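Side-chain contacts in D-isomer specific 2-hydroxyacid dehydrogenase family protein (Aeromonas salmonicida subsp. salmonicida, PDB 3HG7), which probably acts as an NAD-dependent oxidoreductase that interconverts D-2-hydroxyacids and the matching 2-keto acids: residues 185-188 with 189-193; 257-260 with 261-265. The protein carries 1 engineered substitution. All blocks are in the same frame, centred on the assembly; numbering follows the deposited sequence.

Interaction 1 (185-188 with 189-193)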
ATOM      1  N   LEU A 185       7.240  15.013 -12.677  1.00 35.74           N
ATOM      2  CA  LEU A 185       6.277  14.436 -13.636  1.00 35.61           C
ATOM      3  C   LEU A 185       6.576  14.720 -15.103  1.00 35.31           C
ATOM      4  O   LEU A 185       6.492  13.805 -15.913  1.00 34.82           O
ATOM      5  CB  LEU A 185       4.814  14.803 -13.325  1.00 35.71           C
ATOM      6  CG  LEU A 185       3.700  13.877 -13.872  1.00 49.05           C
ATOM      7  CD1 LEU A 185       2.360  14.197 -13.214  1.00 35.62           C
ATOM      8  CD2 LEU A 185       3.549  13.873 -15.422  1.00 35.76           C
ATOM      9  N   PRO A 186       6.905  15.984 -15.459  1.00 35.57           N
ATOM     10  CA  PRO A 186       7.251  16.233 -16.861  1.00 35.67           C
ATOM     11  C   PRO A 186       8.289  15.251 -17.438  1.00 35.81           C
ATOM     12  O   PRO A 186       8.157  14.831 -18.592  1.00 36.12           O
ATOM     13  CB  PRO A 186       7.794  17.668 -16.837  1.00 35.50           C
ATOM     14  CG  PRO A 186       7.063  18.309 -15.719  1.00 39.91           C
ATOM     15  CD  PRO A 186       6.866  17.238 -14.677  1.00 35.48           C
ATOM     16  N   ALA A 187       9.284  14.867 -16.638  1.00 35.31           N
ATOM     17  CA  ALA A 187      10.342  13.955 -17.107  1.00 34.67           C
ATOM     18  C   ALA A 187       9.914  12.486 -17.217  1.00 34.90           C
ATOM     19  O   ALA A 187      10.721  11.639 -17.610  1.00 34.57           O
ATOM     20  CB  ALA A 187      11.591  14.078 -16.227  1.00 34.21           C
ATOM     21  N   LEU A 188       8.654  12.187 -16.890  1.00 35.16           N
ATOM     22  CA  LEU A 188       8.198  10.795 -16.796  1.00 35.28           C
ATOM     23  C   LEU A 188       8.430   9.969 -18.058  1.00 34.68           C
ATOM     24  O   LEU A 188       9.039   8.902 -17.969  1.00 34.93           O
ATOM     25  CB  LEU A 188       6.738  10.687 -16.328  1.00 35.79           C
ATOM     26  CG  LEU A 188       6.314   9.354 -15.692  1.00 43.30           C
ATOM     27  CD1 LEU A 188       7.288   8.911 -14.600  1.00 36.12           C
ATOM     28  CD2 LEU A 188       4.909   9.440 -15.113  1.00 36.28           C
ATOM     29  N   ASN A 189       7.961  10.448 -19.213  1.00 33.95           N
ATOM     30  CA  ASN A 189       8.110   9.688 -20.473  1.00 33.39           C
ATOM     31  C   ASN A 189       9.561   9.433 -20.842  1.00 33.19           C
ATOM     32  O   ASN A 189       9.911   8.358 -21.332  1.00 32.26           O
ATOM     33  CB  ASN A 189       7.394  10.381 -21.639  1.00 33.32           C
ATOM     34  CG  ASN A 189       5.885  10.194 -21.600  1.00 44.17           C
ATOM     35  OD1 ASN A 189       5.303   9.974 -20.545  1.00 32.72           O
ATOM     36  ND2 ASN A 189       5.245  10.301 -22.763  1.00 33.25           N
ATOM     37  N   LYS A 190      10.396  10.449 -20.625  1.00 33.93           N
ATOM     38  CA  LYS A 190      11.838  10.330 -20.809  1.00 34.62           C
ATOM     39  C   LYS A 190      12.427   9.289 -19.851  1.00 34.17           C
ATOM     40  O   LYS A 190      13.256   8.470 -20.253  1.00 34.10           O
ATOM     41  CB  LYS A 190      12.510  11.696 -20.636  1.00 35.56           C
ATOM     42  CG  LYS A 190      12.482  12.555 -21.900  1.00 39.82           C
ATOM     43  CD  LYS A 190      11.907  13.949 -21.652  1.00 36.71           C
ATOM     44  CE  LYS A 190      12.605  14.695 -20.515  1.00 40.05           C
ATOM     45  NZ  LYS A 190      11.985  16.023 -20.267  1.00 37.27           N
ATOM     46  N   MET A 191      11.976   9.316 -18.597  1.00 33.60           N
ATOM     47  CA  MET A 191      12.403   8.333 -17.591  1.00 33.10           C
ATOM     48  C   MET A 191      11.882   6.909 -17.845  1.00 31.63           C
ATOM     49  O   MET A 191      12.603   5.927 -17.618  1.00 31.48           O
ATOM     50  CB  MET A 191      12.047   8.816 -16.175  1.00 33.72           C
ATOM     51  CG  MET A 191      12.950   9.923 -15.629  1.00 27.20           C
ATOM     52  SD  MET A 191      14.735   9.797 -16.017  1.00 35.67           S
ATOM     53  CE  MET A 191      14.895  10.635 -17.590  1.00 27.79           C
ATOM     54  N   LEU A 192      10.644   6.803 -18.329  1.00 29.84           N
ATOM     55  CA  LEU A 192      10.027   5.513 -18.638  1.00 27.87           C
ATOM     56  C   LEU A 192      10.763   4.792 -19.745  1.00 26.67           C
ATOM     57  O   LEU A 192      10.893   3.548 -19.743  1.00 24.87           O
ATOM     58  CB  LEU A 192       8.558   5.699 -19.037  1.00 28.04           C
ATOM     59  CG  LEU A 192       7.531   5.997 -17.928  1.00 32.08           C
ATOM     60  CD1 LEU A 192       6.133   6.171 -18.524  1.00 28.16           C
ATOM     61  CD2 LEU A 192       7.514   4.924 -16.837  1.00 28.40           C
ATOM     62  N   ALA A 193      11.240   5.582 -20.706  1.00 25.92           N
ATOM     63  CA  ALA A 193      11.887   5.051 -21.882  1.00 25.61           C
ATOM     64  C   ALA A 193      13.104   4.232 -21.518  1.00 25.59           C
ATOM     65  O   ALA A 193      13.456   3.319 -22.252  1.00 25.45           O
ATOM     66  CB  ALA A 193      12.279   6.189 -22.830  1.00 25.99           C
TER
HETATM   67  O   HOH W   1       6.715  12.788 -19.278  1.00 50.63           O
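The first turn of helix 188-193, which follows edge strand 181-183 of the NAD-binding domain, brings A187 and L188 against M191 and L192. Two i to i+4 backbone bonds set the turn. M191 N donates to A187 O at 2.8 Å, and L192 N donates to L188 O at 2.7 Å. The side chains of each pair lie one helical turn apart. A187 CB faces M191 CG at 4.4 Å, a loose apolar contact. L188 and L192 meet through their branch points, CG to CG at 4.2 Å. L192 CG sits beside its own backbone N (chi1 -75°), which turns it back to L188 and leaves it 3.3 Å from L188 O. The branch thus packs against the same carbonyl that L192 N binds. On the outer side, the aliphatic start of K190 lies by the A187 carbonyl, with CB 3.5 Å from A187 O. A water joins the residues entering the helix to its start. It donates to P186 O at 2.6 Å and accepts from N189 N at 2.7 Å, so this N-H of the first turn has a partner. L188, M191 and L192 face the sheet and touch L144 of strand 142-146. L188 also reaches V169 and M191 reaches L167, both on strand 165-169. F217 packs against L188, N189 and L192. An amphipathic helix packed over the strands in this way, and linking strand 181-183 to strand 197-200 in sequence, is the beta-alpha-beta crossover of a Rossmann fold.

Interaction 2 (257-260 with 261-265); sequences FEQE and PLPAD
The chain turns sharply where 257-260 meets 261-265, because the peptide bond between E260 and P261 is cis. Their CA atoms are only 2.9 Å apart. The backbone angles of E260 and P261 fit a type VIb turn spanning 259-262. No hydrogen bond closes it; instead L262 CA makes a CA-H...O contact with Q259 O at 3.3 Å. The turn brings L262 back to F257. L262 CD1 lies 3.9 Å from F257 CD1, while L262 CD2 sits over one face of the ring, toward its rim. L262 CG is anti to the backbone N (chi1 -173°), which carries both methyls to the ring. Next to this, Q259 CG rests on the P263 ring, 3.7 Å from P263 CD, the two side chains crossing at about a right angle. The E260 side chain, extended beyond CG, reaches across the turn, and its OE1 accepts a hydrogen bond from F257 N at 2.9 Å, with an N-H...O angle of 148°. Its OE2 is hydrogen-bonded to H279, consistent with the glutamate-histidine pair of the family's active site. F257 and L262 both pack on L268 and on I276 of strand 274-276. E258 N bonds to E237 of helix 237-245, so this loop after strand 251-254 spans from that helix to the last strand of the sheet.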
ATOM      1  N   PHE A 257      -6.429  -2.139  -7.162  1.00 24.48           N
ATOM      2  CA  PHE A 257      -7.338  -2.158  -8.296  1.00 25.42           C
ATOM      3  C   PHE A 257      -8.395  -1.074  -8.184  1.00 26.77           C
ATOM      4  O   PHE A 257      -8.690  -0.613  -7.078  1.00 26.04           O
ATOM      5  CB  PHE A 257      -7.969  -3.541  -8.418  1.00 24.40           C
ATOM      6  CG  PHE A 257      -6.951  -4.627  -8.603  1.00 21.75           C
ATOM      7  CD1 PHE A 257      -6.441  -4.906  -9.879  1.00 24.63           C
ATOM      8  CD2 PHE A 257      -6.446  -5.323  -7.502  1.00 24.64           C
ATOM      9  CE1 PHE A 257      -5.472  -5.888 -10.057  1.00 22.04           C
ATOM     10  CE2 PHE A 257      -5.468  -6.291  -7.667  1.00 20.82           C
ATOM     11  CZ  PHE A 257      -4.992  -6.579  -8.951  1.00 25.11           C
ATOM     12  N   GLU A 258      -8.932  -0.675  -9.338  1.00 28.75           N
ATOM     13  CA  GLU A 258     -10.051   0.286  -9.409  1.00 31.37           C
ATOM     14  C   GLU A 258     -11.244  -0.193  -8.565  1.00 31.99           C
ATOM     15  O   GLU A 258     -11.941   0.618  -7.946  1.00 31.61           O
ATOM     16  CB  GLU A 258     -10.469   0.495 -10.878  1.00 32.95           C
ATOM     17  CG  GLU A 258     -10.614   1.956 -11.316  1.00 56.15           C
ATOM     18  CD  GLU A 258      -9.911   2.248 -12.654  1.00 34.97           C
ATOM     19  OE1 GLU A 258     -10.206   1.571 -13.667  1.00 56.15           O
ATOM     20  OE2 GLU A 258      -9.058   3.163 -12.680  1.00 56.29           O
ATOM     21  N   GLN A 259     -11.471  -1.510  -8.552  1.00 32.92           N
ATOM     22  CA  GLN A 259     -12.489  -2.131  -7.690  1.00 34.32           C
ATOM     23  C   GLN A 259     -11.891  -3.306  -6.886  1.00 34.10           C
ATOM     24  O   GLN A 259     -11.312  -4.225  -7.468  1.00 33.71           O
ATOM     25  CB  GLN A 259     -13.679  -2.611  -8.536  1.00 35.44           C
ATOM     26  CG  GLN A 259     -14.714  -3.485  -7.802  1.00 52.49           C
ATOM     27  CD  GLN A 259     -15.799  -2.685  -7.074  1.00 37.09           C
ATOM     28  OE1 GLN A 259     -16.488  -1.854  -7.674  1.00 52.73           O
ATOM     29  NE2 GLN A 259     -15.966  -2.955  -5.778  1.00 52.61           N
ATOM     30  N   GLU A 260     -12.027  -3.269  -5.562  1.00 33.95           N
ATOM     31  CA  GLU A 260     -11.646  -4.420  -4.715  1.00 33.90           C
ATOM     32  C   GLU A 260     -12.693  -4.860  -3.684  1.00 33.26           C
ATOM     33  O   GLU A 260     -13.359  -4.017  -3.072  1.00 33.39           O
ATOM     34  CB  GLU A 260     -10.278  -4.243  -4.052  1.00 34.49           C
ATOM     35  CG  GLU A 260      -9.808  -2.837  -3.888  1.00 32.18           C
ATOM     36  CD  GLU A 260      -8.325  -2.772  -3.594  1.00 35.18           C
ATOM     37  OE1 GLU A 260      -7.528  -2.455  -4.511  1.00 31.48           O
ATOM     38  OE2 GLU A 260      -7.958  -3.041  -2.436  1.00 31.03           O
ATOM     39  N   PRO A 261     -12.835  -6.185  -3.485  1.00 31.88           N
ATOM     40  CA  PRO A 261     -12.075  -7.209  -4.204  1.00 31.24           C
ATOM     41  C   PRO A 261     -12.279  -7.122  -5.720  1.00 31.36           C
ATOM     42  O   PRO A 261     -13.356  -6.712  -6.185  1.00 31.79           O
ATOM     43  CB  PRO A 261     -12.633  -8.529  -3.660  1.00 31.25           C
ATOM     44  CG  PRO A 261     -13.807  -8.171  -2.813  1.00 36.30           C
ATOM     45  CD  PRO A 261     -13.624  -6.758  -2.389  1.00 31.84           C
ATOM     46  N   LEU A 262     -11.252  -7.491  -6.477  1.00 30.26           N
ATOM     47  CA  LEU A 262     -11.368  -7.520  -7.927  1.00 30.18           C
ATOM     48  C   LEU A 262     -12.490  -8.494  -8.276  1.00 31.50           C
ATOM     49  O   LEU A 262     -12.424  -9.662  -7.900  1.00 31.42           O
ATOM     50  CB  LEU A 262     -10.041  -7.942  -8.564  1.00 29.21           C
ATOM     51  CG  LEU A 262      -9.945  -7.868 -10.086  1.00 27.43           C
ATOM     52  CD1 LEU A 262      -9.994  -6.418 -10.556  1.00 28.85           C
ATOM     53  CD2 LEU A 262      -8.662  -8.559 -10.559  1.00 28.60           C
ATOM     54  N   PRO A 263     -13.551  -8.005  -8.963  1.00 33.38           N
ATOM     55  CA  PRO A 263     -14.689  -8.873  -9.312  1.00 34.09           C
ATOM     56  C   PRO A 263     -14.211 -10.117 -10.035  1.00 35.15           C
ATOM     57  O   PRO A 263     -13.301 -10.033 -10.874  1.00 35.05           O
ATOM     58  CB  PRO A 263     -15.518  -8.017 -10.278  1.00 33.75           C
ATOM     59  CG  PRO A 263     -15.124  -6.611  -9.996  1.00 32.13           C
ATOM     60  CD  PRO A 263     -13.697  -6.645  -9.515  1.00 33.56           C
ATOM     61  N   ALA A 264     -14.814 -11.261  -9.724  1.00 36.38           N
ATOM     62  CA  ALA A 264     -14.468 -12.507 -10.401  1.00 38.19           C
ATOM     63  C   ALA A 264     -14.686 -12.389 -11.925  1.00 40.07           C
ATOM     64  O   ALA A 264     -14.206 -13.224 -12.695  1.00 40.63           O
ATOM     65  CB  ALA A 264     -15.279 -13.661  -9.816  1.00 38.04           C
ATOM     66  N   ASP A 265     -15.403 -11.331 -12.318  1.00 41.01           N
ATOM     67  CA  ASP A 265     -15.707 -10.945 -13.701  1.00 41.76           C
ATOM     68  C   ASP A 265     -14.511 -10.425 -14.471  1.00 41.06           C
ATOM     69  O   ASP A 265     -14.451 -10.575 -15.690  1.00 41.65           O
ATOM     70  CB  ASP A 265     -16.735  -9.794 -13.702  1.00 43.09           C
ATOM     71  CG  ASP A 265     -18.151 -10.253 -13.432  1.00 55.17           C
ATOM     72  OD1 ASP A 265     -18.917  -9.457 -12.838  1.00 44.03           O
ATOM     73  OD2 ASP A 265     -18.512 -11.386 -13.821  1.00 43.98           O
TER

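Both interactions belong to the NAD-binding domain, but they lie toward different margins of its seven-stranded parallel sheet. Interaction 1 follows outermost strand 181-183. Interaction 2 lies in the loop leading to strand 274-276, the other outermost strand. Their centres are 29 Å apart, their nearest atoms about 16 Å, and they do not touch. Interaction 1 packs on strand 142-146, which runs into a glycine-rich loop that probably belongs to the dinucleotide site, as in other Rossmann domains. Residues 185-193 themselves make plain packing contacts between helix and sheet. Interaction 2 is the one tied to the presumed catalytic centre, through E260.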